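Local coordinates for DUF1881 domain-containing protein (Neurospora crassa, PDB 5Z6D) that is an abundant protein of the fruiting bodies that pairs a betagamma-crystallin domain with an Ig-like domain whose interface renders the calcium site inoperative, at residues S43-G47 with W67-Q71; G47-K51 with V85-R91; V52-Q56 with L132-M136; M136-G140 with Y164-N168. The protein carries 1 engineered substitution. One frame throughout, in Å; residues are numbered along the deposited sequence.

Contact 1: S43-G47 with W67-Q71; sequences SVAVG and WTTSQ
Within the betagamma-crystallin domain, the edge strand 43-46 is joined to the loop that leaves strand 64-67 through a single antiparallel bridge, the hydrogen-bonded pair Val44 and Gln71. Val44 N donates to Gln71 O over 3.0 Å in an almost straight bond, and Gln71 N returns the bond to Val44 O at 2.8 Å. Two residues along the strand, the loop substitutes a side chain for a backbone partner: the hydroxyl of Ser70, turned back beside its own backbone N (chi1 -64°), accepts a hydrogen bond from Val46 N, with OG 2.9 Å from that nitrogen. A water closes this end, donating to Val46 O and accepting from Ser70 N. Val46 packs against the backbone of the loop, with CG1 against Thr68 O at 3.8 Å and CG2 beside the carbonyl of Thr69. Val44 CG1 lies 4.1 Å from Gln71 CB and also approaches the indole of Trp67 obliquely. The Gln71 chain folds back, and its NE2 reaches Thr69 O at 3.3 Å from above the carbonyl plane. Strand 43-46 also pairs with strand 9-13, while Trp67 packs on Phe12 of that strand and on Val52 and Ala54 of strand 50-55, between the two crystallin sheets.

Contact 2: G47-K51 with V85-R91; sequences GASAK and VVDDDTR
Lys51 and Val86 form an antiparallel hydrogen-bonded pair in which the two bonds are unequal: Val86 N to Lys51 O is nearly straight at 2.9 Å, whereas Lys51 N to Val86 O, of the same length, is bent to 121° and weak. Both side chains leave on the same face of the sheet and cross, with Lys51 CG 4.0 Å from Val86 CG2. Beyond this point the lysine runs fully extended, with CG anti to the backbone N (chi1 160°), and passes the carbonyl of Asp88 to the point where NZ donates a hydrogen bond to Thr90 O (2.8 Å), nearly in line with the C=O. The ammonium thus ties the strand to the turn Asp87 to Thr90, just before strand 91-99. A weak, long ion pair with Glu66 gives it a further partner.

Past the non-hydrogen-bonded pair Ala50 and Asp87, Ser49 O accepts a hydrogen bond from Asp88 N at 2.9 Å. The Asp88 carboxylate bends back over Ser49, its OD2 only 3.2 Å from Ser49 CA. Two type I turns shape these ends: Gly47 to Ala50, closed by Ala50 N to Gly47 O, and Asp87 to Thr90, closed by Thr90 N to Asp87 O. Strand 50-55 lies between strands 82-87 and 64-67 in the sheet; Ala50 and Val85 both pack on Val10 of strand 9-13, and Arg91 begins strand 91-99.

Contact 3: V52-Q56 with L132-M136; sequences VIAWQ and LVGIM
The interface between the betagamma-crystallin and Ig-like domains is built here from two strands that face each other through side chains alone, strand 52-55 running at 145° to strand 132-136 with 9.7 Å between their axes. Leu132 CD2 rests over one face of the Trp55 indole, 3.9 Å from the centroid of the five-membered ring and 26° off its normal, a CH-pi contact. The same methyl lies 3.9 Å from Ile53 CG2 and so touches both crystallin side chains. Ile135 CD1 approaches Trp55 CZ3 obliquely at 4.0 Å, while the Ile53 and Ile135 side chains meet tip to tip, Ile53 CD1 4.0 Å from Ile135 CG2. Trp55 has its CG between the backbone N and the carbonyl carbon (chi1 69°), which carries the indole across toward Leu132. A classic beta bulge at Val133 and Gly134, both opposite Ile93, separates Leu132 from Ile135. Next along the chain, Gln56 is a residue of the calcium site, which holds no calcium in this chain; its OE1 bonds to Ser81 OG of the same site. The side chains meeting between the strands are apolar and largely buried, while the indole NE1 adds a polar link to Val117 O that, with Leu132 on the face, should restrain the ring's rotation.

Contact 4: M136-G140 with Y164-N168; sequences MPEGG and YFEWN
A type II turn from Pro137 to Gly140, with Gly139 at positive phi (64°) and a weak bond from Gly140 N to Pro137 O, lays its backbone flat against the side chain of Trp167 on strand 157-168. Gly139 N stands 3.3 Å from Trp167 CD2 over the indole face. Beside it, Glu138 CA is 3.6 Å from the centroid of the six-membered ring and almost exactly on its normal, a CH-pi contact, and Gly139 CA makes another over the five-membered ring. The Glu138 side chain crosses the indole at about a right angle, CG 3.4 Å from Trp167 CZ2; a chain bend at chi2 (-86°) directs its carboxylate toward a water that donates to OE2 and accepts from Trp167 NE1. Met136 SD lies at the edge of the ring, near its plane and 3.9 Å from Trp167 CE3, a Met-aromatic contact. Its CE continues to Phe165 CB at 3.8 Å. A second water links Trp167 N to Gly140 O, bridging strand and turn where they have no direct hydrogen bond. The arrangement is a type II beta turn packed on a tryptophan face, in the connection between the two sheets of the Ig-like sandwich, strand 131-136 leading into the turn and strand 157-168 supplying the indole.

In the fold
The four contacts trace a path from the crystallin domain into the Ig-like domain. Contacts 1 and 2 share Gly47, their centres 10 Å apart, and Trp67 N probably bonds to Val52 O of contact 3 at 2.9 Å. Contacts 2 and 3 both draw on strand 50-55; they meet again where Arg91 N lies 2.9 Å from Met136 O, a probable hydrogen bond, and where Thr90 CG2 packs on Ile135 CG2 at 3.5 Å. Met136 then carries contact 3 into contact 4, whose Trp167 also packs against Arg91. Contact 3 lies nearest the calcium site: it contains Gln56, and the side chains of Trp55 and Ser81 are about 7 Å apart.

Contact 1: S43-G47 with W67-Q71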
loop_
_atom_site.group_PDB
_atom_site.type_symbol
_atom_site.label_atom_id
_atom_site.label_comp_id
_atom_site.label_asym_id
_atom_site.label_seq_id
_atom_site.Cartn_x
_atom_site.Cartn_y
_atom_site.Cartn_z
ATOM N N SER A 43 -14.261 14.058 -7.080
ATOM C CA SER A 43 -13.521 13.683 -8.295
ATOM C C SER A 43 -12.104 14.215 -8.233
ATOM O O SER A 43 -11.784 15.023 -7.367
ATOM C CB SER A 43 -14.236 14.173 -9.571
ATOM O OG SER A 43 -14.475 15.574 -9.544
ATOM N N VAL A 44 -11.237 13.741 -9.120
ATOM C CA VAL A 44 -9.842 14.195 -9.074
ATOM C C VAL A 44 -9.205 14.205 -10.467
ATOM O O VAL A 44 -9.241 13.210 -11.197
ATOM C CB VAL A 44 -8.993 13.329 -8.106
ATOM C CG1 VAL A 44 -8.996 11.847 -8.511
ATOM C CG2 VAL A 44 -7.558 13.878 -7.998
ATOM N N ALA A 45 -8.656 15.362 -10.832
ATOM C CA ALA A 45 -7.865 15.491 -12.047
ATOM C C ALA A 45 -6.410 15.265 -11.717
ATOM O O ALA A 45 -5.883 15.855 -10.767
ATOM C CB ALA A 45 -8.064 16.861 -12.678
ATOM N N VAL A 46 -5.756 14.418 -12.496
ATOM C CA VAL A 46 -4.378 14.054 -12.208
ATOM C C VAL A 46 -3.459 14.518 -13.313
ATOM O O VAL A 46 -3.656 14.185 -14.476
ATOM C CB VAL A 46 -4.231 12.542 -12.027
ATOM C CG1 VAL A 46 -2.763 12.164 -11.811
ATOM C CG2 VAL A 46 -5.088 12.086 -10.862
ATOM N N GLY A 47 -2.464 15.310 -12.936
ATOM C CA GLY A 47 -1.478 15.786 -13.882
ATOM C C GLY A 47 -0.746 14.640 -14.536
ATOM O O GLY A 47 -0.655 13.533 -13.988
ATOM N N TRP A 67 -4.679 6.537 -7.932
ATOM C CA TRP A 67 -5.297 7.256 -9.046
ATOM C C TRP A 67 -4.187 7.767 -9.943
ATOM O O TRP A 67 -3.460 8.689 -9.564
ATOM C CB TRP A 67 -6.189 8.392 -8.541
ATOM C CG TRP A 67 -7.262 7.873 -7.627
ATOM C CD1 TRP A 67 -8.081 6.816 -7.865
ATOM C CD2 TRP A 67 -7.623 8.382 -6.337
ATOM N NE1 TRP A 67 -8.923 6.614 -6.803
ATOM C CE2 TRP A 67 -8.665 7.561 -5.848
ATOM C CE3 TRP A 67 -7.152 9.429 -5.534
ATOM C CZ2 TRP A 67 -9.249 7.757 -4.594
ATOM C CZ3 TRP A 67 -7.734 9.620 -4.279
ATOM C CH2 TRP A 67 -8.775 8.791 -3.832
ATOM N N THR A 68 -4.030 7.123 -11.101
ATOM C CA THR A 68 -2.924 7.409 -12.007
ATOM C C THR A 68 -3.389 8.305 -13.145
ATOM O O THR A 68 -2.583 8.910 -13.847
ATOM C CB THR A 68 -2.304 6.112 -12.585
ATOM O OG1 THR A 68 -3.273 5.402 -13.375
ATOM C CG2 THR A 68 -1.814 5.211 -11.475
ATOM N N THR A 69 -4.703 8.370 -13.338
ATOM C CA THR A 69 -5.292 9.260 -14.331
ATOM C C THR A 69 -6.534 9.902 -13.731
ATOM O O THR A 69 -7.037 9.457 -12.693
ATOM C CB THR A 69 -5.678 8.532 -15.655
ATOM O OG1 THR A 69 -6.743 7.597 -15.416
ATOM C CG2 THR A 69 -4.487 7.788 -16.247
ATOM N N SER A 70 -7.015 10.952 -14.370
ATOM C CA SER A 70 -8.163 11.691 -13.858
ATOM C C SER A 70 -9.378 10.781 -13.676
ATOM O O SER A 70 -9.729 10.037 -14.577
ATOM C CB SER A 70 -8.500 12.841 -14.795
ATOM O OG SER A 70 -7.412 13.757 -14.819
ATOM N N GLN A 71 -9.993 10.836 -12.498
ATOM C CA GLN A 71 -11.174 10.017 -12.192
ATOM C C GLN A 71 -12.398 10.892 -11.978
ATOM O O GLN A 71 -12.398 11.750 -11.106
ATOM C CB GLN A 71 -10.922 9.161 -10.945
ATOM C CG GLN A 71 -9.767 8.201 -11.095
ATOM C CD GLN A 71 -10.047 7.128 -12.126
ATOM O OE1 GLN A 71 -11.009 6.368 -12.002
ATOM N NE2 GLN A 71 -9.225 7.079 -13.171
HETATM O O HOH W 1 -5.071 12.153 -16.131
#

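Contact 2: G47-K51 with V85-R91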
loop_
_atom_site.group_PDB
_atom_site.type_symbol
_atom_site.label_atom_id
_atom_site.label_comp_id
_atom_site.label_asym_id
_atom_site.label_seq_id
_atom_site.Cartn_x
_atom_site.Cartn_y
_atom_site.Cartn_z
ATOM N N GLY A 47 -2.464 15.310 -12.936
ATOM C CA GLY A 47 -1.478 15.786 -13.882
ATOM C C GLY A 47 -0.746 14.640 -14.536
ATOM O O GLY A 47 -0.655 13.533 -13.988
ATOM N N ALA A 48 -0.194 14.909 -15.712
ATOM C CA ALA A 48 0.441 13.877 -16.532
ATOM C C ALA A 48 1.673 13.217 -15.894
ATOM O O ALA A 48 2.046 12.103 -16.259
ATOM C CB ALA A 48 0.819 14.478 -17.881
ATOM N N SER A 49 2.309 13.912 -14.957
ATOM C CA SER A 49 3.502 13.386 -14.309
ATOM C C SER A 49 3.243 13.120 -12.833
ATOM O O SER A 49 4.172 12.853 -12.066
ATOM C CB SER A 49 4.672 14.353 -14.467
ATOM O OG SER A 49 5.017 14.501 -15.835
ATOM N N ALA A 50 1.975 13.205 -12.446
ATOM C CA ALA A 50 1.587 13.008 -11.060
ATOM C C ALA A 50 0.819 11.701 -10.902
ATOM O O ALA A 50 0.420 11.050 -11.877
ATOM C CB ALA A 50 0.757 14.173 -10.572
ATOM N N LYS A 51 0.608 11.331 -9.650
ATOM C CA LYS A 51 -0.130 10.140 -9.305
ATOM C C LYS A 51 -0.555 10.311 -7.852
ATOM O O LYS A 51 0.148 10.963 -7.081
ATOM C CB LYS A 51 0.751 8.917 -9.522
ATOM C CG LYS A 51 0.379 7.655 -8.821
ATOM C CD LYS A 51 1.500 6.670 -9.102
ATOM C CE LYS A 51 1.250 5.321 -8.530
ATOM N NZ LYS A 51 2.269 4.401 -9.081
ATOM N N VAL A 85 0.570 12.812 -2.923
ATOM C CA VAL A 85 0.773 13.095 -4.328
ATOM C C VAL A 85 2.233 12.816 -4.652
ATOM O O VAL A 85 3.141 13.411 -4.041
ATOM C CB VAL A 85 0.426 14.551 -4.692
ATOM C CG1 VAL A 85 0.515 14.743 -6.199
ATOM C CG2 VAL A 85 -0.962 14.938 -4.141
ATOM N N VAL A 86 2.452 11.890 -5.578
ATOM C CA VAL A 86 3.795 11.418 -5.910
ATOM C C VAL A 86 4.073 11.514 -7.409
ATOM O O VAL A 86 3.153 11.712 -8.222
ATOM C CB VAL A 86 4.012 9.958 -5.448
ATOM C CG1 VAL A 86 3.856 9.837 -3.924
ATOM C CG2 VAL A 86 3.058 9.012 -6.182
ATOM N N ASP A 87 5.340 11.380 -7.785
ATOM C CA ASP A 87 5.697 11.303 -9.199
ATOM C C ASP A 87 5.038 10.088 -9.847
ATOM O O ASP A 87 4.735 9.108 -9.175
ATOM C CB ASP A 87 7.214 11.232 -9.379
ATOM C CG ASP A 87 7.917 12.489 -8.896
ATOM O OD1 ASP A 87 7.773 13.535 -9.560
ATOM O OD2 ASP A 87 8.613 12.432 -7.858
ATOM N N ASP A 88 4.808 10.152 -11.154
ATOM C CA ASP A 88 4.139 9.062 -11.856
ATOM C C ASP A 88 4.853 7.711 -11.739
ATOM O O ASP A 88 4.216 6.658 -11.806
ATOM C CB ASP A 88 3.963 9.427 -13.336
ATOM C CG ASP A 88 5.270 9.814 -14.007
ATOM O OD1 ASP A 88 6.292 9.131 -13.789
ATOM O OD2 ASP A 88 5.279 10.808 -14.759
ATOM N N ASP A 89 6.170 7.735 -11.547
ATOM C CA ASP A 89 6.931 6.499 -11.518
ATOM C C ASP A 89 7.297 6.096 -10.094
ATOM O O ASP A 89 8.080 5.169 -9.878
ATOM C CB ASP A 89 8.189 6.608 -12.395
ATOM C CG ASP A 89 9.082 7.778 -12.018
ATOM O OD1 ASP A 89 8.623 8.710 -11.318
ATOM O OD2 ASP A 89 10.257 7.768 -12.446
ATOM N N THR A 90 6.722 6.792 -9.124
ATOM C CA THR A 90 6.811 6.359 -7.734
ATOM C C THR A 90 5.879 5.171 -7.537
ATOM O O THR A 90 4.785 5.135 -8.102
ATOM C CB THR A 90 6.459 7.498 -6.780
ATOM O OG1 THR A 90 7.502 8.482 -6.828
ATOM C CG2 THR A 90 6.304 6.995 -5.355
ATOM N N ARG A 91 6.327 4.194 -6.751
ATOM C CA ARG A 91 5.635 2.916 -6.622
ATOM C C ARG A 91 4.967 2.709 -5.282
ATOM O O ARG A 91 5.583 2.898 -4.231
ATOM C CB ARG A 91 6.609 1.767 -6.843
ATOM C CG ARG A 91 7.148 1.684 -8.251
ATOM C CD ARG A 91 6.047 1.378 -9.223
ATOM N NE ARG A 91 6.569 1.135 -10.564
ATOM C CZ ARG A 91 5.825 0.722 -11.583
ATOM N NH1 ARG A 91 4.530 0.499 -11.404
ATOM N NH2 ARG A 91 6.377 0.519 -12.773
#

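Contact 3: V52-Q56 with L132-M136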
loop_
_atom_site.group_PDB
_atom_site.type_symbol
_atom_site.label_atom_id
_atom_site.label_comp_id
_atom_site.label_asym_id
_atom_site.label_seq_id
_atom_site.Cartn_x
_atom_site.Cartn_y
_atom_site.Cartn_z
ATOM N N VAL A 52 -1.722 9.791 -7.477
ATOM C CA VAL A 52 -2.142 9.854 -6.080
ATOM C C VAL A 52 -2.171 8.462 -5.486
ATOM O O VAL A 52 -2.740 7.538 -6.076
ATOM C CB VAL A 52 -3.538 10.465 -5.899
ATOM C CG1 VAL A 52 -3.882 10.578 -4.412
ATOM C CG2 VAL A 52 -3.640 11.825 -6.567
ATOM N N ILE A 53 -1.547 8.312 -4.324
ATOM C CA ILE A 53 -1.725 7.097 -3.541
ATOM C C ILE A 53 -2.565 7.449 -2.327
ATOM O O ILE A 53 -2.167 8.290 -1.535
ATOM C CB ILE A 53 -0.379 6.488 -3.118
ATOM C CG1 ILE A 53 0.454 6.129 -4.354
ATOM C CG2 ILE A 53 -0.613 5.262 -2.225
ATOM C CD1 ILE A 53 1.908 5.788 -4.029
ATOM N N ALA A 54 -3.731 6.821 -2.190
ATOM C CA ALA A 54 -4.664 7.120 -1.092
ATOM C C ALA A 54 -4.869 5.886 -0.215
ATOM O O ALA A 54 -4.987 4.787 -0.731
ATOM C CB ALA A 54 -6.015 7.617 -1.654
ATOM N N TRP A 55 -4.903 6.060 1.107
ATOM C CA TRP A 55 -5.059 4.913 1.975
ATOM C C TRP A 55 -5.739 5.280 3.282
ATOM O O TRP A 55 -6.227 6.403 3.470
ATOM C CB TRP A 55 -3.703 4.216 2.212
ATOM C CG TRP A 55 -2.625 4.913 3.042
ATOM C CD1 TRP A 55 -2.276 4.614 4.329
ATOM C CD2 TRP A 55 -1.721 5.947 2.601
ATOM N NE1 TRP A 55 -1.216 5.413 4.726
ATOM C CE2 TRP A 55 -0.868 6.238 3.699
ATOM C CE3 TRP A 55 -1.553 6.656 1.407
ATOM C CZ2 TRP A 55 0.140 7.219 3.623
ATOM C CZ3 TRP A 55 -0.554 7.627 1.335
ATOM C CH2 TRP A 55 0.282 7.895 2.438
ATOM N N GLN A 56 -5.802 4.292 4.165
ATOM C CA GLN A 56 -6.564 4.395 5.393
ATOM C C GLN A 56 -5.625 4.550 6.588
ATOM O O GLN A 56 -4.916 3.620 6.944
ATOM C CB GLN A 56 -7.444 3.155 5.548
ATOM C CG GLN A 56 -8.346 3.213 6.741
ATOM C CD GLN A 56 -9.131 4.493 6.777
ATOM O OE1 GLN A 56 -8.872 5.371 7.601
ATOM N NE2 GLN A 56 -10.091 4.620 5.867
ATOM N N LEU A 132 -1.244 -1.738 1.459
ATOM C CA LEU A 132 -0.165 -0.820 1.162
ATOM C C LEU A 132 0.863 -0.881 2.288
ATOM O O LEU A 132 0.537 -0.574 3.436
ATOM C CB LEU A 132 -0.714 0.600 0.999
ATOM C CG LEU A 132 0.326 1.689 0.751
ATOM C CD1 LEU A 132 0.912 1.578 -0.657
ATOM C CD2 LEU A 132 -0.261 3.075 1.013
ATOM N N VAL A 133 2.093 -1.289 1.971
ATOM C CA VAL A 133 3.115 -1.457 3.004
ATOM C C VAL A 133 4.342 -0.579 2.755
ATOM O O VAL A 133 5.330 -0.624 3.516
ATOM C CB VAL A 133 3.558 -2.944 3.143
ATOM C CG1 VAL A 133 2.387 -3.832 3.601
ATOM C CG2 VAL A 133 4.151 -3.470 1.842
ATOM N N GLY A 134 4.300 0.244 1.712
ATOM C CA GLY A 134 5.373 1.216 1.548
ATOM C C GLY A 134 5.189 2.067 0.308
ATOM O O GLY A 134 4.349 1.744 -0.537
ATOM N N ILE A 135 5.938 3.161 0.203
ATOM C CA ILE A 135 5.941 3.974 -1.012
ATOM C C ILE A 135 7.394 4.213 -1.376
ATOM O O ILE A 135 8.168 4.670 -0.538
ATOM C CB ILE A 135 5.213 5.319 -0.809
ATOM C CG1 ILE A 135 3.736 5.076 -0.474
ATOM C CG2 ILE A 135 5.333 6.201 -2.054
ATOM C CD1 ILE A 135 2.927 6.335 -0.141
ATOM N N MET A 136 7.775 3.883 -2.602
ATOM C CA MET A 136 9.172 4.033 -2.999
ATOM C C MET A 136 9.295 4.770 -4.307
ATOM O O MET A 136 8.842 4.280 -5.334
ATOM C CB MET A 136 9.857 2.680 -3.128
ATOM C CG MET A 136 11.325 2.815 -3.535
ATOM S SD MET A 136 12.242 1.264 -3.516
ATOM C CE MET A 136 12.247 0.874 -1.761
#

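Contact 4: M136-G140 with Y164-N168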
loop_
_atom_site.group_PDB
_atom_site.type_symbol
_atom_site.label_atom_id
_atom_site.label_comp_id
_atom_site.label_asym_id
_atom_site.label_seq_id
_atom_site.Cartn_x
_atom_site.Cartn_y
_atom_site.Cartn_z
ATOM N N MET A 136 7.775 3.883 -2.602
ATOM C CA MET A 136 9.172 4.033 -2.999
ATOM C C MET A 136 9.295 4.770 -4.307
ATOM O O MET A 136 8.842 4.280 -5.334
ATOM C CB MET A 136 9.857 2.680 -3.128
ATOM C CG MET A 136 11.325 2.815 -3.535
ATOM S SD MET A 136 12.242 1.264 -3.516
ATOM C CE MET A 136 12.247 0.874 -1.761
ATOM N N PRO A 137 9.941 5.939 -4.274
ATOM C CA PRO A 137 10.216 6.676 -5.510
ATOM C C PRO A 137 11.174 5.905 -6.409
ATOM O O PRO A 137 11.930 5.052 -5.929
ATOM C CB PRO A 137 10.853 7.978 -5.012
ATOM C CG PRO A 137 11.413 7.637 -3.668
ATOM C CD PRO A 137 10.464 6.630 -3.084
ATOM N N GLU A 138 11.131 6.192 -7.705
ATOM C CA GLU A 138 12.041 5.564 -8.652
ATOM C C GLU A 138 13.470 5.850 -8.201
ATOM O O GLU A 138 13.808 6.992 -7.892
ATOM C CB GLU A 138 11.782 6.085 -10.071
ATOM C CG GLU A 138 12.603 5.417 -11.156
ATOM C CD GLU A 138 13.958 6.060 -11.337
ATOM O OE1 GLU A 138 14.106 7.247 -10.978
ATOM O OE2 GLU A 138 14.875 5.376 -11.832
ATOM N N GLY A 139 14.279 4.799 -8.109
ATOM C CA GLY A 139 15.651 4.924 -7.648
ATOM C C GLY A 139 15.730 5.382 -6.206
ATOM O O GLY A 139 16.703 6.015 -5.798
ATOM N N GLY A 140 14.697 5.067 -5.428
ATOM C CA GLY A 140 14.616 5.523 -4.055
ATOM C C GLY A 140 15.601 4.804 -3.157
ATOM O O GLY A 140 16.208 3.814 -3.557
ATOM N N TYR A 164 13.391 -6.414 3.310
ATOM C CA TYR A 164 14.256 -5.397 2.750
ATOM C C TYR A 164 13.778 -5.108 1.332
ATOM O O TYR A 164 13.725 -6.004 0.498
ATOM C CB TYR A 164 15.714 -5.881 2.774
ATOM C CG TYR A 164 16.761 -4.901 2.278
ATOM C CD1 TYR A 164 17.146 -3.807 3.045
ATOM C CD2 TYR A 164 17.381 -5.087 1.052
ATOM C CE1 TYR A 164 18.116 -2.921 2.599
ATOM C CE2 TYR A 164 18.347 -4.207 0.597
ATOM C CZ TYR A 164 18.710 -3.127 1.370
ATOM O OH TYR A 164 19.674 -2.250 0.914
ATOM N N PHE A 165 13.373 -3.871 1.090
ATOM C CA PHE A 165 12.976 -3.408 -0.241
ATOM C C PHE A 165 14.092 -2.621 -0.892
ATOM O O PHE A 165 14.723 -1.776 -0.257
ATOM C CB PHE A 165 11.744 -2.511 -0.175
ATOM C CG PHE A 165 10.534 -3.165 0.422
ATOM C CD1 PHE A 165 9.915 -4.227 -0.211
ATOM C CD2 PHE A 165 10.000 -2.689 1.608
ATOM C CE1 PHE A 165 8.782 -4.817 0.338
ATOM C CE2 PHE A 165 8.866 -3.269 2.160
ATOM C CZ PHE A 165 8.257 -4.325 1.520
ATOM N N GLU A 166 14.324 -2.868 -2.172
ATOM C CA GLU A 166 15.302 -2.048 -2.874
ATOM C C GLU A 166 14.824 -1.782 -4.287
ATOM O O GLU A 166 14.087 -2.574 -4.852
ATOM C CB GLU A 166 16.689 -2.716 -2.882
ATOM C CG GLU A 166 16.800 -3.967 -3.726
ATOM C CD GLU A 166 18.218 -4.527 -3.747
ATOM O OE1 GLU A 166 19.070 -4.026 -2.979
ATOM O OE2 GLU A 166 18.481 -5.464 -4.530
ATOM N N TRP A 167 15.230 -0.653 -4.850
ATOM C CA TRP A 167 14.888 -0.363 -6.230
ATOM C C TRP A 167 15.784 -1.138 -7.180
ATOM O O TRP A 167 17.008 -1.142 -7.035
ATOM C CB TRP A 167 14.996 1.133 -6.527
ATOM C CG TRP A 167 14.425 1.461 -7.864
ATOM C CD1 TRP A 167 15.106 1.567 -9.044
ATOM C CD2 TRP A 167 13.045 1.686 -8.174
ATOM N NE1 TRP A 167 14.235 1.861 -10.067
ATOM C CE2 TRP A 167 12.964 1.943 -9.558
ATOM C CE3 TRP A 167 11.873 1.718 -7.411
ATOM C CZ2 TRP A 167 11.754 2.217 -10.199
ATOM C CZ3 TRP A 167 10.673 1.989 -8.046
ATOM C CH2 TRP A 167 10.622 2.234 -9.430
ATOM N N ASN A 168 15.153 -1.801 -8.143
ATOM C CA ASN A 168 15.841 -2.498 -9.220
ATOM C C ASN A 168 15.878 -1.605 -10.450
ATOM O O ASN A 168 14.853 -1.420 -11.131
ATOM C CB ASN A 168 15.149 -3.819 -9.543
ATOM C CG ASN A 168 15.974 -4.694 -10.459
ATOM O OD1 ASN A 168 16.289 -4.306 -11.582
ATOM N ND2 ASN A 168 16.329 -5.883 -9.984
HETATM O O HOH W 2 14.664 2.680 -12.719
HETATM O O HOH W 3 16.742 0.965 -3.179
#